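Local coordinates for protein cytochrome c' (Rhodopseudomonas palustris, PDB 1MQV) that carries a covalently bound high-spin heme c whose iron has no sixth ligand, and probably takes part in electron transfer, though its exact role is not known, at residues A[15-18]-A[19-22]; A[32-35]-A[36-40]; A[55-58]-A[59-62]. The protein carries 3 engineered substitutions. All blocks are in the same frame, centred on the assembly; numbering follows the deposited sequence.

Contact 1 (A[15-18]-A[19-22]); sequences MGEA and TKPI. With HEC (heme c), chain C.
Thr19 turns its hydroxyl back on the helix and gives it to the carbonyl of Gly16, OG1 to O 2.8 Å. The bond lies 15° out of the carbonyl plane. Chi1 of 68° sets OG1 between the backbone N and the carbonyl carbon, and the methyl CG2 is left to face the heme. Gly16 O also accepts from Thr19 N at 3.1 Å, from well above the carbonyl plane, and weakly from Lys20 N. Thr19 N is shared, since it also reaches Met15 O at 3.3 Å. Lys20 N has its stronger bond to Glu17 O at 3.1 Å. The helix 4-27 of this four-helix bundle is kinked here: Pro21 has no N-H for Glu17 O, and its CD lies 3.3 Å from that oxygen. Ala18 O accepts from Ser40 OG on helix 34-50. Lys20 runs beside Glu17, both pointing the same way, but NZ and OE2 stay 4.7 Å apart and form no salt bridge. Towards the heme, Thr19 CG2 packs on methyl CMB at 3.6 Å. Met15, bent at chi2 and chi3, brings CE to 3.9 Å from the meso carbon CHC. Both residues belong to the heme pocket.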
ATOM      1  N   MET A  15      -6.220  -1.168  -1.509  1.00 23.08           N
ATOM      2  CA  MET A  15      -5.226  -0.152  -1.132  1.00 25.84           C
ATOM      3  C   MET A  15      -5.281   0.973  -2.155  1.00 26.63           C
ATOM      4  O   MET A  15      -5.277   2.158  -1.790  1.00 21.75           O
ATOM      5  CB  MET A  15      -3.807  -0.752  -1.070  1.00 29.16           C
ATOM      6  CG  MET A  15      -3.400  -1.335   0.264  1.00 42.85           C
ATOM      7  SD  MET A  15      -1.745  -0.749   0.824  1.00 36.14           S
ATOM      8  CE  MET A  15      -0.789  -1.941   0.074  1.00 32.40           C
ATOM      9  N   GLY A  16      -5.343   0.604  -3.441  1.00 21.54           N
ATOM     10  CA  GLY A  16      -5.444   1.612  -4.493  1.00 21.72           C
ATOM     11  C   GLY A  16      -6.671   2.504  -4.279  1.00 25.22           C
ATOM     12  O   GLY A  16      -6.573   3.749  -4.352  1.00 24.54           O
ATOM     13  N   GLU A  17      -7.842   1.893  -4.022  1.00 22.47           N
ATOM     14  CA  GLU A  17      -9.050   2.680  -3.778  1.00 21.63           C
ATOM     15  C   GLU A  17      -8.908   3.591  -2.539  1.00 19.98           C
ATOM     16  O   GLU A  17      -9.439   4.693  -2.519  1.00 21.90           O
ATOM     17  CB  GLU A  17     -10.226   1.734  -3.581  1.00 27.08           C
ATOM     18  CG  GLU A  17     -10.451   0.953  -4.855  1.00 25.69           C
ATOM     19  CD  GLU A  17     -11.330  -0.270  -4.679  1.00 60.84           C
ATOM     20  OE1 GLU A  17     -11.153  -1.009  -3.679  1.00 68.79           O
ATOM     21  OE2 GLU A  17     -12.184  -0.503  -5.562  1.00 54.76           O
ATOM     22  N   ALA A  18      -8.208   3.137  -1.506  1.00 22.61           N
ATOM     23  CA  ALA A  18      -8.060   3.996  -0.308  1.00 23.63           C
ATOM     24  C   ALA A  18      -7.272   5.263  -0.619  1.00 26.42           C
ATOM     25  O   ALA A  18      -7.420   6.261   0.094  1.00 24.17           O
ATOM     26  CB  ALA A  18      -7.372   3.230   0.859  1.00 20.58           C
ATOM     27  N   THR A  19      -6.416   5.234  -1.640  1.00 22.88           N
ATOM     28  CA  THR A  19      -5.655   6.453  -1.958  1.00 22.61           C
ATOM     29  C   THR A  19      -6.485   7.433  -2.781  1.00 20.96           C
ATOM     30  O   THR A  19      -6.160   8.611  -2.842  1.00 22.39           O
ATOM     31  CB  THR A  19      -4.333   6.202  -2.758  1.00 24.83           C
ATOM     32  OG1 THR A  19      -4.659   5.728  -4.077  1.00 29.94           O
ATOM     33  CG2 THR A  19      -3.456   5.195  -2.063  1.00 23.06           C
ATOM     34  N   LYS A  20      -7.559   6.972  -3.410  1.00 21.17           N
ATOM     35  CA  LYS A  20      -8.352   7.888  -4.220  1.00 20.22           C
ATOM     36  C   LYS A  20      -8.895   9.166  -3.523  1.00 24.69           C
ATOM     37  O   LYS A  20      -8.699  10.282  -4.037  1.00 25.61           O
ATOM     38  CB  LYS A  20      -9.475   7.131  -4.940  1.00 18.57           C
ATOM     39  CG  LYS A  20      -8.972   6.085  -5.941  1.00 23.88           C
ATOM     40  CD  LYS A  20     -10.087   5.742  -6.956  1.00 48.21           C
ATOM     41  CE  LYS A  20      -9.735   4.565  -7.865  1.00 67.20           C
ATOM     42  NZ  LYS A  20      -9.839   3.240  -7.176  1.00 65.63           N
ATOM     43  N   PRO A  21      -9.561   9.044  -2.363  1.00 21.77           N
ATOM     44  CA  PRO A  21     -10.059  10.273  -1.721  1.00 30.35           C
ATOM     45  C   PRO A  21      -8.906  11.185  -1.302  1.00 25.09           C
ATOM     46  O   PRO A  21      -9.051  12.403  -1.252  1.00 24.03           O
ATOM     47  CB  PRO A  21     -10.814   9.769  -0.475  1.00 28.09           C
ATOM     48  CG  PRO A  21     -10.951   8.354  -0.634  1.00 29.95           C
ATOM     49  CD  PRO A  21      -9.855   7.861  -1.535  1.00 24.43           C
ATOM     50  N   ILE A  22      -7.778  10.593  -0.940  1.00 21.09           N
ATOM     51  CA  ILE A  22      -6.628  11.416  -0.549  1.00 22.92           C
ATOM     52  C   ILE A  22      -6.131  12.193  -1.777  1.00 20.59           C
ATOM     53  O   ILE A  22      -5.896  13.396  -1.706  1.00 23.29           O
ATOM     54  CB  ILE A  22      -5.495  10.552   0.024  1.00 22.67           C
ATOM     55  CG1 ILE A  22      -5.887  10.105   1.448  1.00 22.16           C
ATOM     56  CG2 ILE A  22      -4.172  11.372   0.099  1.00 20.38           C
ATOM     57  CD1 ILE A  22      -5.025   8.989   1.983  1.00 26.49           C
TER
HETATM   58 FE   HEC C 150       1.107  -2.275  -4.969  1.00 22.98          FE
HETATM   59  CHA HEC C 150      -0.289  -4.384  -7.190  1.00 30.81           C
HETATM   60  CHB HEC C 150      -1.601  -0.204  -5.256  1.00 25.45           C
HETATM   61  CHC HEC C 150       2.092  -0.555  -2.225  1.00 25.38           C
HETATM   62  CHD HEC C 150       3.683  -4.606  -4.313  1.00 19.77           C
HETATM   63  NA  HEC C 150      -0.639  -2.289  -6.051  1.00 20.82           N
HETATM   64  C1A HEC C 150      -1.005  -3.279  -6.912  1.00 24.93           C
HETATM   65  C2A HEC C 150      -2.260  -2.950  -7.478  1.00 19.12           C
HETATM   66  C3A HEC C 150      -2.671  -1.715  -6.963  1.00 21.06           C
HETATM   67  C4A HEC C 150      -1.613  -1.337  -6.053  1.00 18.34           C
HETATM   68  CMA HEC C 150      -3.859  -0.835  -7.194  1.00 23.52           C
HETATM   69  CAA HEC C 150      -2.986  -3.762  -8.544  1.00 24.96           C
HETATM   70  CBA HEC C 150      -3.882  -4.779  -7.875  1.00 17.59           C
HETATM   71  CGA HEC C 150      -4.784  -5.488  -8.894  1.00 30.40           C
HETATM   72  O1A HEC C 150      -5.957  -5.111  -8.979  1.00 26.20           O
HETATM   73  O2A HEC C 150      -4.304  -6.404  -9.589  1.00 28.51           O
HETATM   74  NB  HEC C 150       0.423  -0.735  -3.999  1.00 19.58           N
HETATM   75  C1B HEC C 150      -0.637   0.102  -4.306  1.00 23.23           C
HETATM   76  C2B HEC C 150      -0.685   1.319  -3.466  1.00 28.20           C
HETATM   77  C3B HEC C 150       0.353   1.226  -2.624  1.00 21.32           C
HETATM   78  C4B HEC C 150       1.024  -0.072  -2.929  1.00 18.90           C
HETATM   79  CMB HEC C 150      -1.742   2.454  -3.638  1.00 20.99           C
HETATM   80  CAB HEC C 150       0.788   2.176  -1.601  1.00 21.14           C
HETATM   81  CBB HEC C 150      -0.074   2.734  -0.645  1.00 23.49           C
HETATM   82  NC  HEC C 150       2.510  -2.570  -3.547  1.00 24.39           N
HETATM   83  C1C HEC C 150       2.808  -1.730  -2.474  1.00 22.03           C
HETATM   84  C2C HEC C 150       3.955  -2.160  -1.771  1.00 22.29           C
HETATM   85  C3C HEC C 150       4.461  -3.297  -2.345  1.00 22.42           C
HETATM   86  C4C HEC C 150       3.515  -3.526  -3.480  1.00 18.51           C
HETATM   87  CMC HEC C 150       4.673  -1.347  -0.641  1.00 18.74           C
HETATM   88  CAC HEC C 150       5.643  -4.111  -2.097  1.00 22.13           C
HETATM   89  CBC HEC C 150       6.237  -4.073  -0.752  1.00 20.89           C
HETATM   90  ND  HEC C 150       1.652  -4.128  -5.600  1.00 21.45           N
HETATM   91  C1D HEC C 150       2.759  -4.901  -5.361  1.00 17.95           C
HETATM   92  C2D HEC C 150       2.809  -6.083  -6.248  1.00 25.06           C
HETATM   93  C3D HEC C 150       1.690  -5.982  -7.040  1.00 15.91           C
HETATM   94  C4D HEC C 150       0.952  -4.788  -6.632  1.00 31.97           C
HETATM   95  CMD HEC C 150       3.810  -7.254  -6.018  1.00 23.54           C
HETATM   96  CAD HEC C 150       1.255  -7.085  -8.116  1.00 20.21           C
HETATM   97  CBD HEC C 150       0.273  -8.013  -7.338  1.00 18.57           C
HETATM   98  CGD HEC C 150      -0.059  -9.240  -8.182  1.00 23.04           C
HETATM   99  O1D HEC C 150      -0.321  -9.013  -9.371  1.00 23.67           O
HETATM  100  O2D HEC C 150      -0.041 -10.374  -7.663  1.00 28.62           O

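Contact 2 (A[32-35]-A[36-40]); sequences WDQA and VVQKS. Engineered in segment 32-35: Trp32 (natural residue Phe).
Asp33 and Val36 meet at the start of helix 34-50. The carboxylate oxygen OD1 of Asp33 accepts from Val36 N at 3.0 Å. The N-H points at it fairly straight, at 161°, but arrives from above the carboxylate plane. Chi1 of -176° puts the carboxylate beside its own carbonyl carbon, on the side of the first helical turn. The two side chains cross at about a right angle. Val36 CG2 lies against the carboxylate, 3.3 Å from Asp33 CG, so a methyl group packs on the same carboxylate that takes the N-H.

The backbone of Asp33 is used as well. Its O accepts from Val37 N at 3.2 Å, in the carbonyl plane. The next two residues continue the pattern: Gln38 N bonds to Gln34 O and Lys39 N to Ala35 O, each at 2.9 Å.

Just before the cap stands Trp32, an engineered residue that is Phe in the natural protein. The six-membered part of its indole meets Val37, with CZ3 3.5 Å from CG2. Gln34 N sits over one face of the ring, offset toward the rim.

Further out, Ile96 touches both Trp32 and Val37, and Glu99 and Leu102 of helix 99-120 also touch the indole. Met25 of helix 4-27 lies against Asp33 and Val37. The negative charge of Asp33 probably also suits the positive end of the helix dipole. The arrangement is a helix N-cap, with Asp33 opening helix 34-50 of the four-helix bundle.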
ATOM      1  N   TRP A  32     -11.350  18.632   2.475  1.00 32.02           N
ATOM      2  CA  TRP A  32     -10.694  17.900   3.555  1.00 31.99           C
ATOM      3  C   TRP A  32     -11.762  17.221   4.425  1.00 41.75           C
ATOM      4  O   TRP A  32     -12.823  17.813   4.682  1.00 32.04           O
ATOM      5  CB  TRP A  32      -9.910  18.888   4.415  1.00 32.03           C
ATOM      6  CG  TRP A  32      -9.577  18.367   5.743  1.00 31.96           C
ATOM      7  CD1 TRP A  32     -10.103  18.771   6.931  1.00 36.73           C
ATOM      8  CD2 TRP A  32      -8.579  17.388   6.055  1.00 31.09           C
ATOM      9  NE1 TRP A  32      -9.492  18.113   7.965  1.00 36.21           N
ATOM     10  CE2 TRP A  32      -8.554  17.253   7.453  1.00 38.56           C
ATOM     11  CE3 TRP A  32      -7.698  16.605   5.285  1.00 29.86           C
ATOM     12  CZ2 TRP A  32      -7.687  16.373   8.104  1.00 34.91           C
ATOM     13  CZ3 TRP A  32      -6.830  15.728   5.942  1.00 21.78           C
ATOM     14  CH2 TRP A  32      -6.839  15.620   7.326  1.00 33.18           C
ATOM     15  N   ASP A  33     -11.491  15.989   4.863  1.00 25.99           N
ATOM     16  CA  ASP A  33     -12.416  15.246   5.709  1.00 36.89           C
ATOM     17  C   ASP A  33     -11.495  14.396   6.553  1.00 25.67           C
ATOM     18  O   ASP A  33     -10.937  13.421   6.032  1.00 28.31           O
ATOM     19  CB  ASP A  33     -13.319  14.374   4.824  1.00 26.42           C
ATOM     20  CG  ASP A  33     -14.388  13.632   5.621  1.00 29.35           C
ATOM     21  OD1 ASP A  33     -14.066  13.023   6.670  1.00 33.90           O
ATOM     22  OD2 ASP A  33     -15.557  13.658   5.181  1.00 68.04           O
ATOM     23  N   GLN A  34     -11.285  14.762   7.820  1.00 27.79           N
ATOM     24  CA  GLN A  34     -10.349  14.013   8.651  1.00 28.56           C
ATOM     25  C   GLN A  34     -10.681  12.527   8.791  1.00 29.71           C
ATOM     26  O   GLN A  34      -9.792  11.674   8.759  1.00 25.99           O
ATOM     27  CB  GLN A  34     -10.200  14.631  10.047  1.00 24.61           C
ATOM     28  CG  GLN A  34      -9.380  13.727  10.957  1.00 32.65           C
ATOM     29  CD  GLN A  34      -8.544  14.460  11.989  1.00 68.78           C
ATOM     30  OE1 GLN A  34      -7.507  13.951  12.425  1.00 69.10           O
ATOM     31  NE2 GLN A  34      -8.991  15.647  12.398  1.00 61.64           N
ATOM     32  N   ALA A  35     -11.968  12.226   8.910  1.00 25.62           N
ATOM     33  CA  ALA A  35     -12.424  10.853   9.060  1.00 28.44           C
ATOM     34  C   ALA A  35     -12.087   9.998   7.824  1.00 25.64           C
ATOM     35  O   ALA A  35     -11.663   8.839   7.955  1.00 25.75           O
ATOM     36  CB  ALA A  35     -13.939  10.854   9.313  1.00 29.83           C
ATOM     37  N   VAL A  36     -12.318  10.551   6.635  1.00 20.47           N
ATOM     38  CA  VAL A  36     -12.016   9.830   5.394  1.00 21.85           C
ATOM     39  C   VAL A  36     -10.528   9.516   5.306  1.00 23.45           C
ATOM     40  O   VAL A  36     -10.141   8.446   4.875  1.00 23.00           O
ATOM     41  CB  VAL A  36     -12.407  10.673   4.136  1.00 28.40           C
ATOM     42  CG1 VAL A  36     -11.802  10.025   2.848  1.00 25.46           C
ATOM     43  CG2 VAL A  36     -13.940  10.776   4.039  1.00 31.72           C
ATOM     44  N   VAL A  37      -9.694  10.478   5.699  1.00 20.82           N
ATOM     45  CA  VAL A  37      -8.249  10.291   5.655  1.00 17.48           C
ATOM     46  C   VAL A  37      -7.816   9.229   6.654  1.00 19.72           C
ATOM     47  O   VAL A  37      -7.025   8.346   6.326  1.00 21.89           O
ATOM     48  CB  VAL A  37      -7.564  11.628   5.937  1.00 19.86           C
ATOM     49  CG1 VAL A  37      -6.089  11.445   6.085  1.00 21.97           C
ATOM     50  CG2 VAL A  37      -7.838  12.549   4.791  1.00 22.57           C
ATOM     51  N   GLN A  38      -8.361   9.282   7.868  1.00 20.19           N
ATOM     52  CA  GLN A  38      -8.043   8.279   8.890  1.00 22.08           C
ATOM     53  C   GLN A  38      -8.456   6.887   8.415  1.00 24.99           C
ATOM     54  O   GLN A  38      -7.753   5.886   8.647  1.00 21.92           O
ATOM     55  CB  GLN A  38      -8.798   8.596  10.157  1.00 24.05           C
ATOM     56  CG  GLN A  38      -8.101   9.604  11.019  1.00 33.54           C
ATOM     57  CD  GLN A  38      -6.816   9.034  11.613  1.00 60.77           C
ATOM     58  OE1 GLN A  38      -5.761   9.065  10.985  1.00 55.56           O
ATOM     59  NE2 GLN A  38      -6.912   8.485  12.821  1.00 59.46           N
ATOM     60  N   LYS A  39      -9.613   6.828   7.762  1.00 19.67           N
ATOM     61  CA  LYS A  39     -10.114   5.535   7.256  1.00 22.89           C
ATOM     62  C   LYS A  39      -9.151   4.946   6.195  1.00 26.41           C
ATOM     63  O   LYS A  39      -8.822   3.745   6.223  1.00 23.17           O
ATOM     64  CB  LYS A  39     -11.510   5.741   6.689  1.00 24.55           C
ATOM     65  CG  LYS A  39     -12.174   4.530   6.028  1.00 22.07           C
ATOM     66  CD  LYS A  39     -13.555   4.910   5.569  1.00 26.03           C
ATOM     67  CE  LYS A  39     -14.220   3.786   4.778  1.00 32.55           C
ATOM     68  NZ  LYS A  39     -14.567   2.633   5.632  1.00 40.52           N
ATOM     69  N   SER A  40      -8.696   5.795   5.268  1.00 25.05           N
ATOM     70  CA  SER A  40      -7.762   5.378   4.224  1.00 21.88           C
ATOM     71  C   SER A  40      -6.436   4.971   4.808  1.00 23.53           C
ATOM     72  O   SER A  40      -5.874   3.985   4.389  1.00 22.47           O
ATOM     73  CB  SER A  40      -7.504   6.509   3.193  1.00 16.81           C
ATOM     74  OG  SER A  40      -8.682   6.774   2.440  1.00 25.97           O
TER

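Contact 3 (A[55-58]-A[59-62]); sequences FPAD and SKTG
Ser59 folds back on Pro56 and meets it through both backbone and side chain. Its N donates to Pro56 O at 3.0 Å, from above the carbonyl plane, with an N-H...O angle of 154°. Its hydroxyl adds a weak bond to the same oxygen, OG to O 3.4 Å. Pro56 O thus receives two donors from one residue. CB rests against the proline ring, 3.8 Å from Pro56 CG. The hydroxyl is also hydrogen-bonded to NH1 of Arg8, whose NE bonds the heme, so Ser59 is a second-shell partner of the heme. Ile5 of helix 4-27 touches Ser59, and Val4 and Arg8 of that helix touch Pro56. Ser59 is buried, whereas Ala57, Asp58 and Lys60 to Gly62 are exposed.

Lys60 repeats the backbone pattern one residue on. Its N donates to Ala57 O at 3.0 Å, again from above the carbonyl plane. Chi1 of 74° folds the side chain back over that carbonyl, so that CG lies 3.2 Å from Ala57 O. The bend at chi3 then carries CE alongside the methyl of Ala57, with CE to CB 3.9 Å. Phe72 from another part of the loop touches both Ala57 and Lys60.

The chain turns again at Lys60 and Thr61. Gly62 N closes this turn with a weak bond to Ser59 O at 3.0 Å. Two successive i to i+3 bonds, Ser59 to Pro56 and Lys60 to Ala57, mark a short 3-10 segment, and a type I beta turn from Ser59 to Gly62 runs on from it, sharing Ser59, in the loop between helix 34-50 and helix 75-95.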
ATOM      1  N   PHE A  55       2.615 -14.008  -0.581  1.00 21.60           N
ATOM      2  CA  PHE A  55       3.510 -14.130  -1.720  1.00 21.11           C
ATOM      3  C   PHE A  55       4.403 -15.376  -1.593  1.00 31.11           C
ATOM      4  O   PHE A  55       5.605 -15.284  -1.413  1.00 24.40           O
ATOM      5  CB  PHE A  55       4.394 -12.863  -1.882  1.00 23.84           C
ATOM      6  CG  PHE A  55       3.624 -11.650  -2.362  1.00 23.84           C
ATOM      7  CD1 PHE A  55       2.887 -10.873  -1.453  1.00 22.11           C
ATOM      8  CD2 PHE A  55       3.583 -11.315  -3.721  1.00 27.47           C
ATOM      9  CE1 PHE A  55       2.123  -9.797  -1.890  1.00 19.62           C
ATOM     10  CE2 PHE A  55       2.814 -10.223  -4.170  1.00 25.30           C
ATOM     11  CZ  PHE A  55       2.085  -9.465  -3.241  1.00 22.65           C
ATOM     12  N   PRO A  56       3.812 -16.574  -1.701  1.00 30.30           N
ATOM     13  CA  PRO A  56       4.614 -17.803  -1.586  1.00 24.79           C
ATOM     14  C   PRO A  56       5.387 -18.118  -2.864  1.00 24.02           C
ATOM     15  O   PRO A  56       4.923 -17.833  -3.958  1.00 25.75           O
ATOM     16  CB  PRO A  56       3.561 -18.873  -1.284  1.00 31.48           C
ATOM     17  CG  PRO A  56       2.371 -18.403  -2.137  1.00 23.64           C
ATOM     18  CD  PRO A  56       2.392 -16.861  -2.014  1.00 29.78           C
ATOM     19  N   ALA A  57       6.573 -18.711  -2.729  1.00 25.64           N
ATOM     20  CA  ALA A  57       7.352 -19.062  -3.915  1.00 27.50           C
ATOM     21  C   ALA A  57       6.586 -20.045  -4.848  1.00 26.71           C
ATOM     22  O   ALA A  57       6.793 -20.033  -6.060  1.00 31.51           O
ATOM     23  CB  ALA A  57       8.710 -19.649  -3.492  1.00 28.78           C
ATOM     24  N   ASP A  58       5.696 -20.878  -4.308  1.00 32.87           N
ATOM     25  CA  ASP A  58       4.968 -21.807  -5.188  1.00 28.32           C
ATOM     26  C   ASP A  58       3.920 -21.094  -6.055  1.00 44.86           C
ATOM     27  O   ASP A  58       3.160 -21.724  -6.790  1.00 35.06           O
ATOM     28  CB  ASP A  58       4.333 -22.978  -4.406  1.00 41.40           C
ATOM     29  CG  ASP A  58       3.393 -22.533  -3.312  1.00 50.69           C
ATOM     30  OD1 ASP A  58       2.662 -21.552  -3.513  1.00 42.24           O
ATOM     31  OD2 ASP A  58       3.371 -23.183  -2.244  1.00 83.35           O
ATOM     32  N   SER A  59       3.876 -19.771  -5.969  1.00 39.74           N
ATOM     33  CA  SER A  59       2.952 -19.044  -6.792  1.00 28.63           C
ATOM     34  C   SER A  59       3.738 -18.196  -7.792  1.00 29.67           C
ATOM     35  O   SER A  59       3.161 -17.354  -8.511  1.00 31.94           O
ATOM     36  CB  SER A  59       2.066 -18.163  -5.934  1.00 37.80           C
ATOM     37  OG  SER A  59       2.450 -16.819  -6.095  1.00 53.74           O
ATOM     38  N   LYS A  60       5.050 -18.414  -7.875  1.00 30.62           N
ATOM     39  CA  LYS A  60       5.861 -17.617  -8.811  1.00 32.01           C
ATOM     40  C   LYS A  60       5.557 -17.950 -10.288  1.00 31.23           C
ATOM     41  O   LYS A  60       5.882 -17.182 -11.200  1.00 47.12           O
ATOM     42  CB  LYS A  60       7.369 -17.766  -8.515  1.00 35.97           C
ATOM     43  CG  LYS A  60       8.020 -19.078  -8.910  1.00 43.95           C
ATOM     44  CD  LYS A  60       9.537 -19.035  -8.661  1.00 40.64           C
ATOM     45  CE  LYS A  60       9.876 -18.895  -7.182  1.00 37.73           C
ATOM     46  NZ  LYS A  60      11.266 -19.353  -6.829  1.00 36.71           N
ATOM     47  N   THR A  61       4.909 -19.081 -10.515  1.00 32.31           N
ATOM     48  CA  THR A  61       4.542 -19.510 -11.856  1.00 29.87           C
ATOM     49  C   THR A  61       3.011 -19.469 -11.917  1.00 41.70           C
ATOM     50  O   THR A  61       2.385 -20.309 -12.563  1.00 45.38           O
ATOM     51  CB  THR A  61       5.012 -20.961 -12.114  1.00 29.66           C
ATOM     52  OG1 THR A  61       4.282 -21.857 -11.264  1.00 38.02           O
ATOM     53  CG2 THR A  61       6.491 -21.102 -11.785  1.00 34.60           C
ATOM     54  N   GLY A  62       2.412 -18.484 -11.239  1.00 38.35           N
ATOM     55  CA  GLY A  62       0.951 -18.383 -11.162  1.00 44.21           C
ATOM     56  C   GLY A  62       0.099 -18.120 -12.397  1.00 43.01           C
ATOM     57  O   GLY A  62      -1.031 -18.596 -12.516  1.00 51.37           O
TER

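Contacts 1 and 2 are neighbours on successive helices, their centres about 11 Å apart. They touch directly. Besides the Ser40-Ala18 bond, Pro21 CB packs on Val36 CG1 at 3.5 Å and Ile22 CD1 on Ser40 CB at 3.7 Å. Contact 1 lies against the heme itself. Contact 2 is farther off, with the side chain of Val37 about 13 Å from the heme. Contact 3 lies on the opposite side of the chain's centre, and its centre is about 27 Å from that of contact 1 and about 35 Å from that of contact 2. It still borders the heme pocket, through Phe55, which touches the heme, and through the bond of Ser59 to the heme-binding Arg8.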